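Local atomic coordinates of Lin1840 protein (Listeria innocua serovar 6a, PDB entry 4ZOC), a protein that probably hydrolyses terminal, non-reducing beta-D-glucosyl residues to release beta-D-glucose, as a family 3 glycosidase linked to beta-1,2-glucan metabolism. Residues A[286-294]-A[306-317]. The protein carries 2 engineered substitutions. Numbering follows the deposited sequence.
Sequences PKEAAQFSM and CYIHELKGLIEE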
loop_
_atom_site.group_PDB
_atom_site.type_symbol
_atom_site.label_atom_id
_atom_site.label_comp_id
_atom_site.label_asym_id
_atom_site.label_seq_id
_atom_site.Cartn_x
_atom_site.Cartn_y
_atom_site.Cartn_z
ATOM N N PRO A 286 -20.404 -23.102 -8.833
ATOM C CA PRO A 286 -19.662 -23.472 -10.064
ATOM C C PRO A 286 -20.310 -23.115 -11.376
ATOM O O PRO A 286 -19.634 -22.909 -12.370
ATOM C CB PRO A 286 -19.443 -24.979 -9.901
ATOM C CG PRO A 286 -19.439 -25.159 -8.436
ATOM C CD PRO A 286 -20.499 -24.216 -7.912
ATOM N N LYS A 287 -21.639 -23.072 -11.414
ATOM C CA LYS A 287 -22.341 -22.757 -12.647
ATOM C C LYS A 287 -22.114 -21.289 -13.044
ATOM O O LYS A 287 -21.817 -20.976 -14.160
ATOM C CB LYS A 287 -23.852 -23.067 -12.444
ATOM C CG LYS A 287 -24.706 -22.805 -13.665
ATOM C CD LYS A 287 -26.144 -23.230 -13.395
ATOM C CE LYS A 287 -26.933 -23.162 -14.687
ATOM N NZ LYS A 287 -28.302 -23.593 -14.364
ATOM N N GLU A 288 -22.176 -20.396 -12.063
ATOM C CA GLU A 288 -21.864 -19.040 -12.355
ATOM C C GLU A 288 -20.369 -18.807 -12.693
ATOM O O GLU A 288 -20.050 -18.018 -13.570
ATOM C CB GLU A 288 -22.304 -18.136 -11.150
ATOM C CG GLU A 288 -23.846 -18.015 -11.054
ATOM C CD GLU A 288 -24.340 -16.897 -10.168
ATOM O OE1 GLU A 288 -23.538 -16.216 -9.450
ATOM O OE2 GLU A 288 -25.581 -16.742 -10.124
ATOM N N ALA A 289 -19.486 -19.457 -11.940
ATOM C CA ALA A 289 -18.042 -19.391 -12.191
ATOM C C ALA A 289 -17.718 -19.753 -13.643
ATOM O O ALA A 289 -17.013 -19.022 -14.361
ATOM C CB ALA A 289 -17.291 -20.308 -11.245
ATOM N N ALA A 290 -18.330 -20.850 -14.114
ATOM C CA ALA A 290 -18.217 -21.271 -15.519
ATOM C C ALA A 290 -18.765 -20.236 -16.472
ATOM O O ALA A 290 -18.151 -19.854 -17.463
ATOM C CB ALA A 290 -18.960 -22.623 -15.691
ATOM N N GLN A 291 -19.964 -19.770 -16.204
ATOM C CA GLN A 291 -20.552 -18.799 -17.119
ATOM C C GLN A 291 -19.702 -17.542 -17.237
ATOM O O GLN A 291 -19.419 -17.082 -18.306
ATOM C CB GLN A 291 -21.956 -18.409 -16.651
ATOM C CG GLN A 291 -22.665 -17.464 -17.585
ATOM C CD GLN A 291 -23.997 -16.968 -17.027
ATOM O OE1 GLN A 291 -24.655 -17.603 -16.192
ATOM N NE2 GLN A 291 -24.417 -15.834 -17.531
ATOM N N PHE A 292 -19.343 -16.955 -16.095
ATOM C CA PHE A 292 -18.662 -15.639 -16.117
ATOM C C PHE A 292 -17.230 -15.789 -16.671
ATOM O O PHE A 292 -16.774 -14.969 -17.405
ATOM C CB PHE A 292 -18.660 -15.014 -14.710
ATOM C CG PHE A 292 -20.028 -14.875 -14.084
ATOM C CD1 PHE A 292 -21.167 -14.732 -14.878
ATOM C CD2 PHE A 292 -20.161 -14.809 -12.717
ATOM C CE1 PHE A 292 -22.411 -14.581 -14.266
ATOM C CE2 PHE A 292 -21.411 -14.624 -12.110
ATOM C CZ PHE A 292 -22.510 -14.525 -12.905
ATOM N N SER A 293 -16.579 -16.918 -16.390
ATOM C CA SER A 293 -15.248 -17.171 -16.948
ATOM C C SER A 293 -15.287 -17.348 -18.436
ATOM O O SER A 293 -14.462 -16.818 -19.105
ATOM C CB SER A 293 -14.537 -18.343 -16.228
ATOM O OG SER A 293 -14.356 -17.987 -14.852
ATOM N N MET A 294 -16.269 -18.083 -18.966
ATOM C CA MET A 294 -16.334 -18.198 -20.425
ATOM C C MET A 294 -16.738 -16.867 -21.103
ATOM O O MET A 294 -16.226 -16.521 -22.167
ATOM C CB MET A 294 -17.237 -19.349 -20.891
ATOM C CG MET A 294 -17.080 -19.584 -22.379
ATOM S SD MET A 294 -17.186 -21.301 -22.875
ATOM C CE MET A 294 -15.480 -21.773 -22.691
ATOM N N CYS A 306 -15.399 -26.527 -13.074
ATOM C CA CYS A 306 -16.531 -25.762 -13.380
ATOM C C CYS A 306 -16.983 -25.953 -14.828
ATOM O O CYS A 306 -18.163 -26.217 -15.071
ATOM C CB CYS A 306 -16.305 -24.234 -13.127
ATOM S SG CYS A 306 -15.780 -23.917 -11.442
ATOM N N TYR A 307 -16.070 -25.785 -15.791
ATOM C CA TYR A 307 -16.425 -25.990 -17.186
ATOM C C TYR A 307 -16.972 -27.362 -17.439
ATOM O O TYR A 307 -18.101 -27.525 -17.996
ATOM C CB TYR A 307 -15.270 -25.713 -18.150
ATOM C CG TYR A 307 -14.930 -24.210 -18.388
ATOM C CD1 TYR A 307 -15.737 -23.159 -17.897
ATOM C CD2 TYR A 307 -13.781 -23.863 -19.091
ATOM C CE1 TYR A 307 -15.434 -21.852 -18.166
ATOM C CE2 TYR A 307 -13.484 -22.551 -19.378
ATOM C CZ TYR A 307 -14.294 -21.527 -18.864
ATOM O OH TYR A 307 -14.048 -20.234 -19.167
ATOM N N ILE A 308 -16.180 -28.353 -17.038
ATOM C CA ILE A 308 -16.524 -29.746 -17.346
ATOM C C ILE A 308 -17.931 -30.143 -16.840
ATOM O O ILE A 308 -18.706 -30.776 -17.561
ATOM C CB ILE A 308 -15.342 -30.650 -16.954
ATOM C CG1 ILE A 308 -15.392 -31.957 -17.744
ATOM C CG2 ILE A 308 -15.270 -30.932 -15.478
ATOM C CD1 ILE A 308 -14.719 -31.875 -19.091
ATOM N N HIS A 309 -18.277 -29.727 -15.624
ATOM C CA HIS A 309 -19.552 -30.107 -15.024
ATOM C C HIS A 309 -20.723 -29.162 -15.353
ATOM O O HIS A 309 -21.883 -29.606 -15.329
ATOM C CB HIS A 309 -19.393 -30.315 -13.515
ATOM C CG HIS A 309 -18.529 -31.482 -13.156
ATOM N ND1 HIS A 309 -18.508 -32.649 -13.885
ATOM C CD2 HIS A 309 -17.627 -31.651 -12.155
ATOM C CE1 HIS A 309 -17.610 -33.479 -13.368
ATOM N NE2 HIS A 309 -17.072 -32.900 -12.310
ATOM N N GLU A 310 -20.457 -27.923 -15.733
ATOM C CA GLU A 310 -21.551 -26.903 -15.906
ATOM C C GLU A 310 -21.837 -26.325 -17.309
ATOM O O GLU A 310 -22.963 -25.783 -17.563
ATOM C CB GLU A 310 -21.328 -25.681 -14.978
ATOM C CG GLU A 310 -21.097 -26.070 -13.545
ATOM C CD GLU A 310 -22.333 -26.521 -12.816
ATOM O OE1 GLU A 310 -23.474 -26.419 -13.343
ATOM O OE2 GLU A 310 -22.172 -26.961 -11.647
ATOM N N LEU A 311 -20.872 -26.393 -18.228
ATOM C CA LEU A 311 -21.038 -25.745 -19.559
ATOM C C LEU A 311 -22.183 -26.370 -20.307
ATOM O O LEU A 311 -22.915 -25.659 -20.983
ATOM C CB LEU A 311 -19.773 -25.814 -20.396
ATOM C CG LEU A 311 -18.635 -24.846 -20.024
ATOM C CD1 LEU A 311 -17.548 -24.934 -21.056
ATOM C CD2 LEU A 311 -19.111 -23.410 -19.986
ATOM N N LYS A 312 -22.366 -27.685 -20.178
ATOM C CA LYS A 312 -23.437 -28.280 -20.965
ATOM C C LYS A 312 -24.796 -27.718 -20.536
ATOM O O LYS A 312 -25.513 -27.223 -21.366
ATOM C CB LYS A 312 -23.382 -29.810 -20.977
ATOM C CG LYS A 312 -24.425 -30.403 -21.946
ATOM C CD LYS A 312 -25.372 -31.242 -21.153
ATOM C CE LYS A 312 -24.683 -32.524 -20.726
ATOM N NZ LYS A 312 -25.757 -33.518 -20.542
ATOM N N GLY A 313 -25.120 -27.731 -19.249
ATOM C CA GLY A 313 -26.373 -27.102 -18.769
ATOM C C GLY A 313 -26.558 -25.608 -19.169
ATOM O O GLY A 313 -27.657 -25.188 -19.549
ATOM N N LEU A 314 -25.496 -24.787 -19.036
ATOM C CA LEU A 314 -25.546 -23.389 -19.414
ATOM C C LEU A 314 -25.902 -23.196 -20.870
ATOM O O LEU A 314 -26.679 -22.304 -21.229
ATOM C CB LEU A 314 -24.196 -22.689 -19.166
ATOM C CG LEU A 314 -23.898 -22.454 -17.682
ATOM C CD1 LEU A 314 -22.389 -22.217 -17.437
ATOM C CD2 LEU A 314 -24.670 -21.288 -17.050
ATOM N N ILE A 315 -25.305 -24.008 -21.730
ATOM C CA ILE A 315 -25.534 -23.871 -23.197
ATOM C C ILE A 315 -26.921 -24.386 -23.564
ATOM O O ILE A 315 -27.647 -23.702 -24.288
ATOM C CB ILE A 315 -24.426 -24.571 -23.973
ATOM C CG1 ILE A 315 -23.169 -23.750 -23.857
ATOM C CG2 ILE A 315 -24.726 -24.743 -25.452
ATOM C CD1 ILE A 315 -21.958 -24.531 -24.273
ATOM N N GLU A 316 -27.291 -25.555 -23.032
ATOM C CA GLU A 316 -28.645 -26.135 -23.259
ATOM C C GLU A 316 -29.721 -25.175 -22.765
ATOM O O GLU A 316 -30.752 -25.025 -23.422
ATOM C CB GLU A 316 -28.807 -27.479 -22.547
ATOM C CG GLU A 316 -27.984 -28.542 -23.238
ATOM C CD GLU A 316 -28.161 -29.913 -22.655
ATOM O OE1 GLU A 316 -28.554 -30.020 -21.466
ATOM O OE2 GLU A 316 -27.843 -30.878 -23.399
ATOM N N GLU A 317 -29.506 -24.538 -21.619
ATOM C CA GLU A 317 -30.508 -23.622 -21.075
ATOM C C GLU A 317 -30.518 -22.238 -21.761
ATOM O O GLU A 317 -31.344 -21.421 -21.412
ATOM C CB GLU A 317 -30.382 -23.462 -19.536
ATOM C CG GLU A 317 -30.512 -24.727 -18.755
ATOM C CD GLU A 317 -29.897 -24.627 -17.382
ATOM O OE1 GLU A 317 -29.571 -23.491 -16.944
ATOM O OE2 GLU A 317 -29.746 -25.689 -16.729
HETATM O O HOH W 1 -23.230 -25.017 -9.638
#
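Ala290 is the knob at the centre of this helix pair: its methyl sits in a hole formed by Cys306, Tyr307, Leu311 and Leu314, with CB 3.9 Å from Leu314 CD1. So small a side chain lets the axes of helices 286-294 and 306-316 come within 8.6 Å, crossing at -79°. The same methyl meets the Tyr307 ring at its edge, in plane, and Ala290 O lies near that edge too, 3.4 Å from Tyr307 CE1. In one of its two conformers the adaptable, unbranched Met294 lays CE over a ring face, a less certain CH-pi contact. The phenol OH hydrogen-bonds to Val298 O, which satisfies the buried hydroxyl and ties it to the chain between the helices.

Toward the surface, Lys287 has CG anti to the backbone N (chi1 -179°) and runs extended past Leu314, its CG 3.7 Å from Leu314 CD2. Lys287 NZ forms a salt bridge with Glu317 OE1 at 2.9 Å, on that oxygen's syn lone pair; Lys319 shares this oxygen. Glu310 bends at chi2 (-74°), laying OE1 3.5 Å from Lys287 CB, while OE2 accepts from a water that accepts from Lys287 N.

Further out, Glu301 binds the backbone N of Cys306 and Tyr307. The helices precede and follow TIM-barrel strand 301-302 in the chain. Close apolar packing round Ala290 thus gives way to charge and water at the more exposed edge, Lys287 serving both through its aliphatic chain and ammonium.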